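Protein (CD58) (Homo sapiens, PDB 1CCZ) probably acts as a cell-surface adhesion glycoprotein (LFA-3) that binds CD2 on lymphocytes through its amino-terminal immunoglobulin domain. Local coordinates at residues 100-105 / 109-114; 129-134 / 139-144; 35-38 / 43-46; 50-55 / 69-74. One frame throughout, in Å; residues are numbered along the deposited sequence. Where two conformers were deposited one is given.

Overall arrangement
The chain is built as two immunoglobulin-type beta-sandwich domains joined end to end, with two contacts in each. Along the sequence contact 3 comes first, then contact 4, contact 1 and contact 2. Contacts 3 and 4 lie in the amino-terminal domain, their centres about 11 Å apart, and touch where Ala45 and Leu38 pack on Val53 and Leu55. Contacts 1 and 2, centres about 10 Å apart, share the sheet in which strands 109-113 and 138-142 are neighbours. Contact 3 lies about 50 Å, centre to centre, from both contacts 1 and 2, consistent with an elongated molecule whose CD2-binding domain probably stands clear of the second domain.

Contact 1: residues 100-105 / 109-114; sequences MIYWEC and TLTCEV. With NAG (2-acetamido-2-deoxy-beta-D-glucopyranose), chain D.
Met100 opens the hairpin opposite Glu113, with hydrogen bonds running both ways between their backbones; Met100 N to Glu113 O is 2.8 Å. Ile101 turns to the other face, where its CG2 branch meets Leu110 CD2 at 3.6 Å, beside Cys112. Tyr102 then returns to the Met100 side. Its CG sits between backbone N and carbonyl carbon (chi1 59°), which swings the ring over strand 109-113 and lays one face on Thr111, a CH-pi contact with Thr111 CB 3.9 Å from the Tyr102 ring centroid. The edge of the ring looks to Glu113, and a water bridges the two residues, 2.7 Å from Tyr102 OH and donating to Glu113 OE1. Trp103 shares the face of Ile101, but its indole leads off the hairpin onto Trp143. At Glu104 the backbone pairs with Thr109; Glu104 CG lies 3.2 Å from NAG N2, and Glu104 OE2 is hydrogen-bonded to Ser106. Thr109 OG1 bonds mainly to Asn107 and receives only a weak bond from NAG O6, so the sugar rests against this end of the hairpin with little direct hydrogen bonding. Cys105, beyond the pairing, is joined to Cys169. In the sandwich this is the edge hairpin of the second domain: strand 109-113 pairs on its far side with strand 138-142, while Cys112 crosses to Cys152 of strand 150-156 in the canonical intersheet disulfide of immunoglobulin domains.

Contact 2: residues 129-134 / 139-144; sequences EHLRSL and MSYQWT
Leu131 lays its CD1 methyl over one face of the Tyr141 ring, 3.9 Å from the centroid and 25° off the ring normal, and its nearest ring atom is Tyr141 CZ. The methyl lies offset toward the hydroxyl end of the ring, and the two side chains meet at about a right angle, a CH-pi contact. At the other end Leu134 and Met139 run antiparallel alongside one another, Leu134 CB touching Met139 SD at 3.7 Å. Met139 runs straight out to its sulfur, with CG anti to the backbone N (chi1 175°) and the next bond also trans, which carries SD across to Leu134 CB and Arg132 CG. These two apolar patches are the close-packed part, and Met139 is buried.

The arginine side is looser. Arg132 was modelled in two positions; in one of them its guanidinium rests a face on Met139 CG and presents NH1, edge on, to Ser140 O at 3.0 Å. A water accepts hydrogen bonds from both Arg132 NH1 and Ser140 N, at 2.9 Å from the latter, so the polar link is partly through solvent and depends on which conformer is populated. Ser140 OG points elsewhere, to Thr111.

The strand axes pass 8.3 Å apart, well beyond backbone pairing. Strand 129-134 is the edge of the sheet with 121-126, where Leu131 and Arg132 form a classic bulge facing Leu124; strand 138-142 is the edge of the sheet with 109-113. Side chains thus bridge the two sheets along one margin of the sandwich.

Contact 3: residues 35-38 / 43-46; sequences VAEL and FRAF
The Phe46 ring turns its edge to strand 35-38: Val35 O and Ala36 N lie near its plane on one stretch of the rim and the Glu37 carboxylate on another, with Phe46 CZ 3.5 Å from Glu37 OE1. Carboxylate and ring planes stand 77° apart. The Arg44 guanidinium is also met at its edge, where NH1 gives a 2.8 Å salt-bridge hydrogen bond to Glu37 OE2, only 6° out of the guanidinium plane. Here too the flat groups are nearly perpendicular, so a single nitrogen makes the link. Both side chains leave the backbone with a positive first torsion (Glu37 chi1 74°), which lays them side by side. On the opposite face of the sheet, the Phe43 ring has Leu38 CD2 at its edge, and that methyl touches Phe43 CB at 3.8 Å; Ala36 packs alongside, and Phe43 and Leu38 reach Leu55 in the facing sheet.

Backbone bonds join Glu37 and Arg44 in both directions, and Phe46 N reaches Val35 O at 2.9 Å from above the carbonyl plane. Val35 and Ala36 form a classic bulge facing Trp28. With Lys34 on Glu37 OE1 and Glu42 on Arg44 NH2, charges of alternating sign run across this hairpin, which would probably keep Glu37 ionised. The sheet belongs to the type of face that CD2-family domains use for adhesion, so paired charges here are consistent with CD2 binding.

Contact 4: residues 50-55 / 69-74; sequences KNRVYL and SSDEDE
The terminal nitrogens of Arg52 form a bidentate salt bridge with Asp71, each taking one carboxylate oxygen. NH1 of Arg52 reaches Asp71 OD2 at 2.7 Å and NH2 reaches Asp71 OD1 at 2.9 Å, both bonds nearly straight (169° and 174°). The two groups are almost coplanar, their planes 18° apart, and OD1 offers its syn lone pair. Beyond CG the arginine runs extended to NE, carrying the guanidinium across to meet the carboxylate head-on.

Other partners complete both groups. Arg52 NE donates a hydrogen bond to Ser48 O, and NH1 has a second acceptor in Tyr65 O, while Phe49 makes a cation-pi contact. Asp71, which is buried, takes Thr68 N on OD2 besides the arginine; these donors would probably hold it ionised and fix its rotation. Its backbone O accepts from Tyr75 OH, as in the tyrosine corner of immunoglobulin domains.

The pair matches the arginine-aspartate salt bridge familiar from V-set domains. Arg52 leads into strand 53-55, the edge of the sheet with 62-64, and Asp71 closes the 3-10 turn before strand 73-78 of the other sheet, where it touches Val92, so the bridge ties the two sheets together at one end of the sandwich.

Contact 1: residues 100-105 / 109-114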
loop_
_atom_site.group_PDB
_atom_site.type_symbol
_atom_site.label_atom_id
_atom_site.label_comp_id
_atom_site.label_asym_id
_atom_site.label_seq_id
_atom_site.Cartn_x
_atom_site.Cartn_y
_atom_site.Cartn_z
ATOM N N MET A 100 -5.337 -19.115 2.214
ATOM C CA MET A 100 -5.918 -20.451 2.306
ATOM C C MET A 100 -4.764 -21.440 2.108
ATOM O O MET A 100 -3.926 -21.267 1.216
ATOM C CB MET A 100 -6.945 -20.701 1.201
ATOM C CG MET A 100 -8.366 -20.345 1.573
ATOM S SD MET A 100 -9.578 -20.933 0.345
ATOM C CE MET A 100 -8.681 -22.444 -0.371
ATOM N N ILE A 101 -4.726 -22.470 2.943
ATOM C CA ILE A 101 -3.714 -23.496 2.830
ATOM C C ILE A 101 -4.375 -24.842 2.510
ATOM O O ILE A 101 -5.373 -25.217 3.127
ATOM C CB ILE A 101 -2.930 -23.648 4.151
ATOM C CG1 ILE A 101 -2.140 -22.372 4.448
ATOM C CG2 ILE A 101 -2.021 -24.871 4.071
ATOM C CD1 ILE A 101 -1.468 -22.389 5.799
ATOM N N TYR A 102 -3.841 -25.562 1.527
ATOM C CA TYR A 102 -4.352 -26.894 1.219
ATOM C C TYR A 102 -3.181 -27.767 0.758
ATOM O O TYR A 102 -2.078 -27.260 0.539
ATOM C CB TYR A 102 -5.478 -26.829 0.194
ATOM C CG TYR A 102 -5.108 -26.208 -1.103
ATOM C CD1 TYR A 102 -5.227 -24.830 -1.303
ATOM C CD2 TYR A 102 -4.704 -27.001 -2.168
ATOM C CE1 TYR A 102 -4.955 -24.261 -2.558
ATOM C CE2 TYR A 102 -4.430 -26.457 -3.414
ATOM C CZ TYR A 102 -4.561 -25.091 -3.611
ATOM O OH TYR A 102 -4.322 -24.586 -4.874
ATOM N N TRP A 103 -3.385 -29.072 0.635
ATOM C CA TRP A 103 -2.276 -29.936 0.253
ATOM C C TRP A 103 -2.686 -31.182 -0.481
ATOM O O TRP A 103 -3.866 -31.531 -0.533
ATOM C CB TRP A 103 -1.514 -30.364 1.502
ATOM C CG TRP A 103 -2.400 -31.086 2.486
ATOM C CD1 TRP A 103 -2.740 -32.409 2.469
ATOM C CD2 TRP A 103 -3.098 -30.510 3.599
ATOM N NE1 TRP A 103 -3.609 -32.696 3.500
ATOM C CE2 TRP A 103 -3.847 -31.549 4.209
ATOM C CE3 TRP A 103 -3.165 -29.218 4.140
ATOM C CZ2 TRP A 103 -4.656 -31.333 5.336
ATOM C CZ3 TRP A 103 -3.972 -29.004 5.264
ATOM C CH2 TRP A 103 -4.706 -30.058 5.846
ATOM N N GLU A 104 -1.681 -31.858 -1.030
ATOM C CA GLU A 104 -1.850 -33.119 -1.752
ATOM C C GLU A 104 -0.911 -34.109 -1.043
ATOM O O GLU A 104 0.305 -33.967 -1.111
ATOM C CB GLU A 104 -1.433 -32.937 -3.205
ATOM C CG GLU A 104 -1.404 -34.212 -3.979
ATOM C CD GLU A 104 -2.691 -34.984 -3.823
ATOM O OE1 GLU A 104 -3.762 -34.419 -4.140
ATOM O OE2 GLU A 104 -2.632 -36.152 -3.375
ATOM N N CYS A 105 -1.470 -35.091 -0.347
ATOM C CA CYS A 105 -0.647 -36.033 0.406
ATOM C C CYS A 105 0.270 -36.889 -0.440
ATOM O O CYS A 105 1.431 -37.109 -0.075
ATOM C CB CYS A 105 -1.522 -36.959 1.252
ATOM S SG CYS A 105 -2.343 -36.158 2.671
ATOM N N THR A 109 2.854 -32.162 -1.413
ATOM C CA THR A 109 2.891 -30.772 -1.845
ATOM C C THR A 109 1.842 -29.943 -1.122
ATOM O O THR A 109 0.659 -30.266 -1.149
ATOM C CB THR A 109 2.615 -30.641 -3.336
ATOM O OG1 THR A 109 3.586 -31.400 -4.060
ATOM C CG2 THR A 109 2.683 -29.171 -3.757
ATOM N N LEU A 110 2.295 -28.868 -0.499
ATOM C CA LEU A 110 1.453 -27.941 0.238
ATOM C C LEU A 110 1.323 -26.670 -0.605
ATOM O O LEU A 110 2.311 -26.192 -1.151
ATOM C CB LEU A 110 2.143 -27.634 1.567
ATOM C CG LEU A 110 1.877 -26.495 2.555
ATOM C CD1 LEU A 110 1.517 -25.207 1.864
ATOM C CD2 LEU A 110 0.803 -26.947 3.503
ATOM N N THR A 111 0.111 -26.134 -0.732
ATOM C CA THR A 111 -0.085 -24.901 -1.487
ATOM C C THR A 111 -0.759 -23.855 -0.625
ATOM O O THR A 111 -1.644 -24.169 0.174
ATOM C CB THR A 111 -0.970 -25.092 -2.709
ATOM O OG1 THR A 111 -0.349 -26.013 -3.603
ATOM C CG2 THR A 111 -1.190 -23.750 -3.422
ATOM N N CYS A 112 -0.321 -22.610 -0.781
ATOM C CA CYS A 112 -0.900 -21.491 -0.062
ATOM C C CYS A 112 -1.363 -20.503 -1.138
ATOM O O CYS A 112 -0.703 -20.352 -2.161
ATOM C CB CYS A 112 0.132 -20.818 0.840
ATOM S SG CYS A 112 -0.593 -19.331 1.599
ATOM N N GLU A 113 -2.499 -19.851 -0.929
ATOM C CA GLU A 113 -2.979 -18.880 -1.898
ATOM C C GLU A 113 -3.752 -17.790 -1.186
ATOM O O GLU A 113 -4.139 -17.944 -0.029
ATOM C CB GLU A 113 -3.854 -19.564 -2.928
ATOM C CG GLU A 113 -5.159 -20.074 -2.372
ATOM C CD GLU A 113 -6.193 -20.280 -3.462
ATOM O OE1 GLU A 113 -5.887 -20.982 -4.443
ATOM O OE2 GLU A 113 -7.310 -19.733 -3.340
ATOM N N VAL A 114 -3.964 -16.669 -1.862
ATOM C CA VAL A 114 -4.692 -15.570 -1.251
ATOM C C VAL A 114 -5.416 -14.922 -2.412
ATOM O O VAL A 114 -4.852 -14.791 -3.495
ATOM C CB VAL A 114 -3.729 -14.580 -0.497
ATOM C CG1 VAL A 114 -2.792 -13.869 -1.469
ATOM C CG2 VAL A 114 -4.543 -13.574 0.319
HETATM C C1 NAG D . 1.128 -33.234 -7.049
HETATM C C2 NAG D . -0.101 -32.317 -6.960
HETATM C C3 NAG D . -0.026 -31.289 -8.084
HETATM C C4 NAG D . 1.314 -30.532 -8.031
HETATM C C5 NAG D . 2.503 -31.500 -7.956
HETATM C C6 NAG D . 3.799 -30.769 -7.678
HETATM C C7 NAG D . -1.638 -34.045 -7.807
HETATM C C8 NAG D . -3.030 -34.666 -7.729
HETATM N N2 NAG D . -1.386 -33.017 -6.991
HETATM O O3 NAG D . -1.100 -30.368 -7.945
HETATM O O4 NAG D . 1.455 -29.714 -9.184
HETATM O O5 NAG D . 2.318 -32.450 -6.885
HETATM O O6 NAG D . 4.812 -31.667 -7.254
HETATM O O7 NAG D . -0.812 -34.513 -8.594
HETATM O O HOH W 1 -3.662 -22.036 -5.523
#

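Contact 2: residues 129-134 / 139-144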
loop_
_atom_site.group_PDB
_atom_site.type_symbol
_atom_site.label_atom_id
_atom_site.label_comp_id
_atom_site.label_asym_id
_atom_site.label_seq_id
_atom_site.Cartn_x
_atom_site.Cartn_y
_atom_site.Cartn_z
ATOM N N GLU A 129 10.714 -21.621 11.284
ATOM C CA GLU A 129 11.547 -21.494 10.113
ATOM C C GLU A 129 10.841 -20.913 8.900
ATOM O O GLU A 129 9.791 -21.401 8.520
ATOM C CB GLU A 129 12.082 -22.870 9.774
ATOM C CG GLU A 129 13.036 -22.910 8.635
ATOM C CD GLU A 129 13.872 -24.156 8.686
ATOM O OE1 GLU A 129 14.449 -24.408 9.770
ATOM O OE2 GLU A 129 13.944 -24.882 7.663
ATOM N N HIS A 130 11.437 -19.890 8.290
ATOM C CA HIS A 130 10.892 -19.255 7.094
ATOM C C HIS A 130 11.399 -20.074 5.912
ATOM O O HIS A 130 12.580 -20.011 5.580
ATOM C CB HIS A 130 11.397 -17.818 7.000
ATOM C CG HIS A 130 11.050 -17.136 5.714
ATOM N ND1 HIS A 130 9.869 -17.359 5.046
ATOM C CD2 HIS A 130 11.734 -16.237 4.971
ATOM C CE1 HIS A 130 9.836 -16.631 3.947
ATOM N NE2 HIS A 130 10.957 -15.938 3.877
ATOM N N LEU A 131 10.505 -20.834 5.277
ATOM C CA LEU A 131 10.860 -21.719 4.163
ATOM C C LEU A 131 10.980 -21.061 2.799
ATOM O O LEU A 131 11.860 -21.407 2.021
ATOM C CB LEU A 131 9.857 -22.879 4.066
ATOM C CG LEU A 131 9.679 -23.754 5.321
ATOM C CD1 LEU A 131 8.534 -24.744 5.107
ATOM C CD2 LEU A 131 10.961 -24.505 5.606
ATOM N N ARG A 132 10.063 -20.148 2.495
ATOM C CA ARG A 132 10.090 -19.441 1.223
ATOM C C ARG A 132 9.122 -18.265 1.129
ATOM O O ARG A 132 8.234 -18.117 1.954
ATOM C CB ARG A 132 9.898 -20.418 0.045
ATOM C CG ARG A 132 8.582 -21.153 -0.107
ATOM C CD ARG A 132 8.593 -21.894 -1.474
ATOM N NE ARG A 132 8.872 -20.929 -2.564
ATOM C CZ ARG A 132 8.357 -20.938 -3.799
ATOM N NH1 ARG A 132 7.492 -21.849 -4.219
ATOM N NH2 ARG A 132 8.718 -19.998 -4.636
ATOM N N SER A 133 9.373 -17.391 0.154
ATOM C CA SER A 133 8.558 -16.208 -0.127
ATOM C C SER A 133 8.419 -16.146 -1.639
ATOM O O SER A 133 9.339 -16.511 -2.368
ATOM C CB SER A 133 9.239 -14.939 0.349
ATOM O OG SER A 133 9.326 -14.919 1.755
ATOM N N LEU A 134 7.262 -15.714 -2.115
ATOM C CA LEU A 134 7.019 -15.608 -3.545
ATOM C C LEU A 134 6.086 -14.434 -3.789
ATOM O O LEU A 134 5.070 -14.285 -3.111
ATOM C CB LEU A 134 6.387 -16.896 -4.063
ATOM C CG LEU A 134 6.281 -17.035 -5.573
ATOM C CD1 LEU A 134 7.673 -17.107 -6.215
ATOM C CD2 LEU A 134 5.486 -18.280 -5.877
ATOM N N MET A 139 1.441 -20.218 -4.050
ATOM C CA MET A 139 2.805 -20.690 -3.803
ATOM C C MET A 139 2.725 -22.112 -3.316
ATOM O O MET A 139 1.953 -22.401 -2.425
ATOM C CB MET A 139 3.448 -19.842 -2.713
ATOM C CG MET A 139 4.838 -20.310 -2.274
ATOM S SD MET A 139 5.626 -19.089 -1.159
ATOM C CE MET A 139 4.622 -19.300 0.275
ATOM N N SER A 140 3.518 -23.003 -3.893
ATOM C CA SER A 140 3.498 -24.395 -3.470
ATOM C C SER A 140 4.829 -24.790 -2.869
ATOM O O SER A 140 5.845 -24.142 -3.120
ATOM C CB SER A 140 3.164 -25.285 -4.649
ATOM O OG SER A 140 1.824 -25.045 -5.049
ATOM N N TYR A 141 4.831 -25.853 -2.079
ATOM C CA TYR A 141 6.053 -26.286 -1.426
ATOM C C TYR A 141 5.987 -27.776 -1.147
ATOM O O TYR A 141 4.986 -28.272 -0.631
ATOM C CB TYR A 141 6.240 -25.498 -0.120
ATOM C CG TYR A 141 7.296 -26.058 0.802
ATOM C CD1 TYR A 141 8.636 -25.658 0.704
ATOM C CD2 TYR A 141 6.956 -26.984 1.787
ATOM C CE1 TYR A 141 9.606 -26.175 1.570
ATOM C CE2 TYR A 141 7.910 -27.501 2.650
ATOM C CZ TYR A 141 9.228 -27.097 2.541
ATOM O OH TYR A 141 10.149 -27.617 3.429
ATOM N N GLN A 142 7.049 -28.488 -1.512
ATOM C CA GLN A 142 7.116 -29.929 -1.284
ATOM C C GLN A 142 7.740 -30.101 0.100
ATOM O O GLN A 142 8.897 -29.728 0.315
ATOM C CB GLN A 142 7.974 -30.578 -2.362
ATOM C CG GLN A 142 7.168 -31.253 -3.458
ATOM C CD GLN A 142 7.698 -32.645 -3.764
ATOM O OE1 GLN A 142 8.915 -32.840 -3.879
ATOM N NE2 GLN A 142 6.803 -33.617 -3.888
ATOM N N TRP A 143 6.980 -30.639 1.053
ATOM C CA TRP A 143 7.530 -30.753 2.394
ATOM C C TRP A 143 8.466 -31.938 2.618
ATOM O O TRP A 143 8.392 -32.966 1.937
ATOM C CB TRP A 143 6.405 -30.730 3.453
ATOM C CG TRP A 143 5.503 -31.938 3.484
ATOM C CD1 TRP A 143 5.793 -33.173 4.017
ATOM C CD2 TRP A 143 4.156 -32.022 2.990
ATOM N NE1 TRP A 143 4.714 -34.015 3.884
ATOM C CE2 TRP A 143 3.693 -33.343 3.259
ATOM C CE3 TRP A 143 3.295 -31.116 2.350
ATOM C CZ2 TRP A 143 2.407 -33.781 2.907
ATOM C CZ3 TRP A 143 2.014 -31.547 2.002
ATOM C CH2 TRP A 143 1.583 -32.873 2.282
ATOM N N THR A 144 9.363 -31.768 3.574
ATOM C CA THR A 144 10.312 -32.811 3.902
ATOM C C THR A 144 9.874 -33.463 5.206
ATOM O O THR A 144 10.156 -34.632 5.439
ATOM C CB THR A 144 11.730 -32.231 4.047
ATOM O OG1 THR A 144 11.830 -31.450 5.251
ATOM C CG2 THR A 144 12.048 -31.349 2.859
HETATM O O HOH W 2 5.254 -22.246 -6.142
#

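Contact 3: residues 35-38 / 43-46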
loop_
_atom_site.group_PDB
_atom_site.type_symbol
_atom_site.label_atom_id
_atom_site.label_comp_id
_atom_site.label_asym_id
_atom_site.label_seq_id
_atom_site.Cartn_x
_atom_site.Cartn_y
_atom_site.Cartn_z
ATOM N N VAL A 35 -4.453 19.593 -8.725
ATOM C CA VAL A 35 -5.213 18.794 -7.781
ATOM C C VAL A 35 -5.966 19.744 -6.842
ATOM O O VAL A 35 -7.172 19.653 -6.683
ATOM C CB VAL A 35 -4.240 17.884 -6.954
ATOM C CG1 VAL A 35 -4.918 17.366 -5.692
ATOM C CG2 VAL A 35 -3.749 16.741 -7.816
ATOM N N ALA A 36 -5.233 20.664 -6.230
ATOM C CA ALA A 36 -5.813 21.611 -5.297
ATOM C C ALA A 36 -4.835 22.752 -5.141
ATOM O O ALA A 36 -3.645 22.600 -5.442
ATOM C CB ALA A 36 -6.019 20.947 -3.953
ATOM N N GLU A 37 -5.324 23.878 -4.633
ATOM C CA GLU A 37 -4.474 25.047 -4.444
ATOM C C GLU A 37 -4.992 26.008 -3.383
ATOM O O GLU A 37 -6.161 25.973 -3.025
ATOM C CB GLU A 37 -4.356 25.801 -5.776
ATOM C CG GLU A 37 -5.602 26.557 -6.117
ATOM C CD GLU A 37 -5.642 27.059 -7.543
ATOM O OE1 GLU A 37 -4.849 26.610 -8.386
ATOM O OE2 GLU A 37 -6.488 27.916 -7.833
ATOM N N LEU A 38 -4.081 26.821 -2.856
ATOM C CA LEU A 38 -4.374 27.905 -1.918
ATOM C C LEU A 38 -3.773 29.042 -2.750
ATOM O O LEU A 38 -2.552 29.189 -2.836
ATOM C CB LEU A 38 -3.610 27.766 -0.606
ATOM C CG LEU A 38 -4.195 26.751 0.380
ATOM C CD1 LEU A 38 -3.329 26.699 1.628
ATOM C CD2 LEU A 38 -5.630 27.136 0.739
ATOM N N PHE A 43 -9.291 28.741 -1.511
ATOM C CA PHE A 43 -8.987 27.343 -1.699
ATOM C C PHE A 43 -9.872 26.761 -2.775
ATOM O O PHE A 43 -11.044 27.125 -2.907
ATOM C CB PHE A 43 -9.213 26.554 -0.420
ATOM C CG PHE A 43 -9.279 25.082 -0.659
ATOM C CD1 PHE A 43 -8.117 24.332 -0.763
ATOM C CD2 PHE A 43 -10.504 24.447 -0.840
ATOM C CE1 PHE A 43 -8.170 22.968 -1.045
ATOM C CE2 PHE A 43 -10.568 23.070 -1.124
ATOM C CZ PHE A 43 -9.398 22.333 -1.227
ATOM N N ARG A 44 -9.309 25.868 -3.576
ATOM C CA ARG A 44 -10.115 25.190 -4.564
ATOM C C ARG A 44 -9.443 23.897 -4.983
ATOM O O ARG A 44 -8.215 23.800 -4.997
ATOM C CB ARG A 44 -10.441 26.115 -5.749
ATOM C CG ARG A 44 -9.442 26.170 -6.854
ATOM C CD ARG A 44 -9.846 27.210 -7.896
ATOM N NE ARG A 44 -10.519 28.374 -7.318
ATOM C CZ ARG A 44 -9.910 29.512 -6.966
ATOM N NH1 ARG A 44 -8.600 29.660 -7.123
ATOM N NH2 ARG A 44 -10.617 30.515 -6.458
ATOM N N ALA A 45 -10.266 22.884 -5.239
ATOM C CA ALA A 45 -9.777 21.580 -5.663
ATOM C C ALA A 45 -10.286 21.371 -7.092
ATOM O O ALA A 45 -11.209 22.053 -7.529
ATOM C CB ALA A 45 -10.291 20.491 -4.727
ATOM N N PHE A 46 -9.686 20.442 -7.821
ATOM C CA PHE A 46 -10.083 20.218 -9.195
ATOM C C PHE A 46 -10.399 18.777 -9.504
ATOM O O PHE A 46 -9.977 17.864 -8.803
ATOM C CB PHE A 46 -8.978 20.678 -10.146
ATOM C CG PHE A 46 -8.483 22.062 -9.875
ATOM C CD1 PHE A 46 -7.501 22.289 -8.917
ATOM C CD2 PHE A 46 -9.016 23.148 -10.556
ATOM C CE1 PHE A 46 -7.058 23.577 -8.637
ATOM C CE2 PHE A 46 -8.577 24.444 -10.282
ATOM C CZ PHE A 46 -7.599 24.655 -9.319
#

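Contact 4: residues 50-55 / 69-74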
loop_
_atom_site.group_PDB
_atom_site.type_symbol
_atom_site.label_atom_id
_atom_site.label_comp_id
_atom_site.label_asym_id
_atom_site.label_seq_id
_atom_site.Cartn_x
_atom_site.Cartn_y
_atom_site.Cartn_z
ATOM N N LYS A 50 -12.322 17.332 -6.005
ATOM C CA LYS A 50 -13.265 18.242 -5.359
ATOM C C LYS A 50 -14.010 17.458 -4.307
ATOM O O LYS A 50 -14.447 16.345 -4.558
ATOM C CB LYS A 50 -14.274 18.782 -6.362
ATOM C CG LYS A 50 -13.858 20.062 -7.026
ATOM C CD LYS A 50 -13.837 19.896 -8.530
ATOM C CE LYS A 50 -14.958 20.664 -9.178
ATOM N NZ LYS A 50 -14.725 22.116 -8.997
ATOM N N ASN A 51 -14.130 18.021 -3.118
ATOM C CA ASN A 51 -14.854 17.363 -2.048
ATOM C C ASN A 51 -14.131 16.203 -1.379
ATOM O O ASN A 51 -14.702 15.561 -0.501
ATOM C CB ASN A 51 -16.226 16.889 -2.554
ATOM C CG ASN A 51 -17.106 18.045 -3.032
ATOM O OD1 ASN A 51 -17.325 19.012 -2.299
ATOM N ND2 ASN A 51 -17.610 17.947 -4.266
ATOM N N ARG A 52 -12.894 15.911 -1.776
ATOM C CA ARG A 52 -12.189 14.833 -1.097
ATOM C C ARG A 52 -10.717 15.059 -0.817
ATOM O O ARG A 52 -9.946 14.104 -0.764
ATOM C CB ARG A 52 -12.374 13.502 -1.818
ATOM C CG ARG A 52 -11.931 13.473 -3.237
ATOM C CD ARG A 52 -11.733 12.053 -3.661
ATOM N NE ARG A 52 -11.120 11.981 -4.979
ATOM C CZ ARG A 52 -10.094 11.195 -5.275
ATOM N NH1 ARG A 52 -9.576 10.420 -4.336
ATOM N NH2 ARG A 52 -9.600 11.178 -6.503
ATOM N N VAL A 53 -10.331 16.321 -0.647
ATOM C CA VAL A 53 -8.954 16.660 -0.286
ATOM C C VAL A 53 -8.988 17.755 0.788
ATOM O O VAL A 53 -9.956 18.504 0.896
ATOM C CB VAL A 53 -8.107 17.192 -1.498
ATOM C CG1 VAL A 53 -8.026 16.157 -2.596
ATOM C CG2 VAL A 53 -8.695 18.474 -2.029
ATOM N N TYR A 54 -7.962 17.812 1.619
ATOM C CA TYR A 54 -7.865 18.869 2.603
ATOM C C TYR A 54 -6.443 19.423 2.484
ATOM O O TYR A 54 -5.466 18.674 2.465
ATOM C CB TYR A 54 -8.092 18.373 4.011
ATOM C CG TYR A 54 -7.571 19.376 5.022
ATOM C CD1 TYR A 54 -8.164 20.637 5.145
ATOM C CD2 TYR A 54 -6.463 19.084 5.832
ATOM C CE1 TYR A 54 -7.672 21.576 6.043
ATOM C CE2 TYR A 54 -5.967 20.014 6.726
ATOM C CZ TYR A 54 -6.580 21.258 6.824
ATOM O OH TYR A 54 -6.096 22.188 7.705
ATOM N N LEU A 55 -6.322 20.740 2.417
ATOM C CA LEU A 55 -5.021 21.365 2.261
ATOM C C LEU A 55 -4.640 22.195 3.476
ATOM O O LEU A 55 -5.283 23.210 3.771
ATOM C CB LEU A 55 -5.052 22.249 1.012
ATOM C CG LEU A 55 -3.770 22.852 0.445
ATOM C CD1 LEU A 55 -2.611 21.864 0.549
ATOM C CD2 LEU A 55 -4.025 23.219 -1.007
ATOM N N SER A 69 -7.784 3.587 -7.261
ATOM C CA SER A 69 -6.596 3.204 -8.023
ATOM C C SER A 69 -6.082 4.288 -8.945
ATOM O O SER A 69 -4.870 4.430 -9.123
ATOM C CB SER A 69 -6.877 1.954 -8.858
ATOM O OG SER A 69 -8.234 1.583 -8.715
ATOM N N SER A 70 -6.996 5.039 -9.553
ATOM C CA SER A 70 -6.603 6.103 -10.469
ATOM C C SER A 70 -5.739 7.137 -9.739
ATOM O O SER A 70 -4.967 7.869 -10.365
ATOM C CB SER A 70 -7.846 6.762 -11.070
ATOM O OG SER A 70 -8.919 6.764 -10.144
ATOM N N ASP A 71 -5.856 7.171 -8.411
ATOM C CA ASP A 71 -5.079 8.094 -7.588
ATOM C C ASP A 71 -3.609 7.750 -7.504
ATOM O O ASP A 71 -2.805 8.554 -7.034
ATOM C CB ASP A 71 -5.633 8.146 -6.178
ATOM C CG ASP A 71 -6.949 8.841 -6.114
ATOM O OD1 ASP A 71 -7.262 9.606 -7.052
ATOM O OD2 ASP A 71 -7.672 8.624 -5.131
ATOM N N GLU A 72 -3.252 6.547 -7.933
ATOM C CA GLU A 72 -1.853 6.136 -7.903
ATOM C C GLU A 72 -1.112 6.978 -8.926
ATOM O O GLU A 72 -1.422 6.941 -10.120
ATOM C CB GLU A 72 -1.709 4.668 -8.273
ATOM C CG GLU A 72 -0.267 4.240 -8.351
ATOM C CD GLU A 72 -0.107 2.749 -8.172
ATOM O OE1 GLU A 72 -0.821 2.170 -7.327
ATOM O OE2 GLU A 72 0.736 2.160 -8.878
ATOM N N ASP A 73 -0.114 7.717 -8.472
ATOM C CA ASP A 73 0.578 8.597 -9.391
ATOM C C ASP A 73 1.628 9.389 -8.650
ATOM O O ASP A 73 1.814 9.235 -7.440
ATOM C CB ASP A 73 -0.440 9.579 -9.975
ATOM C CG ASP A 73 -0.243 9.823 -11.434
ATOM O OD1 ASP A 73 0.913 9.731 -11.901
ATOM O OD2 ASP A 73 -1.250 10.109 -12.115
ATOM N N GLU A 74 2.321 10.239 -9.395
ATOM C CA GLU A 74 3.292 11.115 -8.792
ATOM C C GLU A 74 2.581 12.447 -8.579
ATOM O O GLU A 74 1.839 12.904 -9.450
ATOM C CB GLU A 74 4.475 11.333 -9.703
ATOM C CG GLU A 74 5.659 11.844 -8.931
ATOM C CD GLU A 74 6.462 12.847 -9.700
ATOM O OE1 GLU A 74 6.104 13.152 -10.857
ATOM O OE2 GLU A 74 7.461 13.332 -9.134
#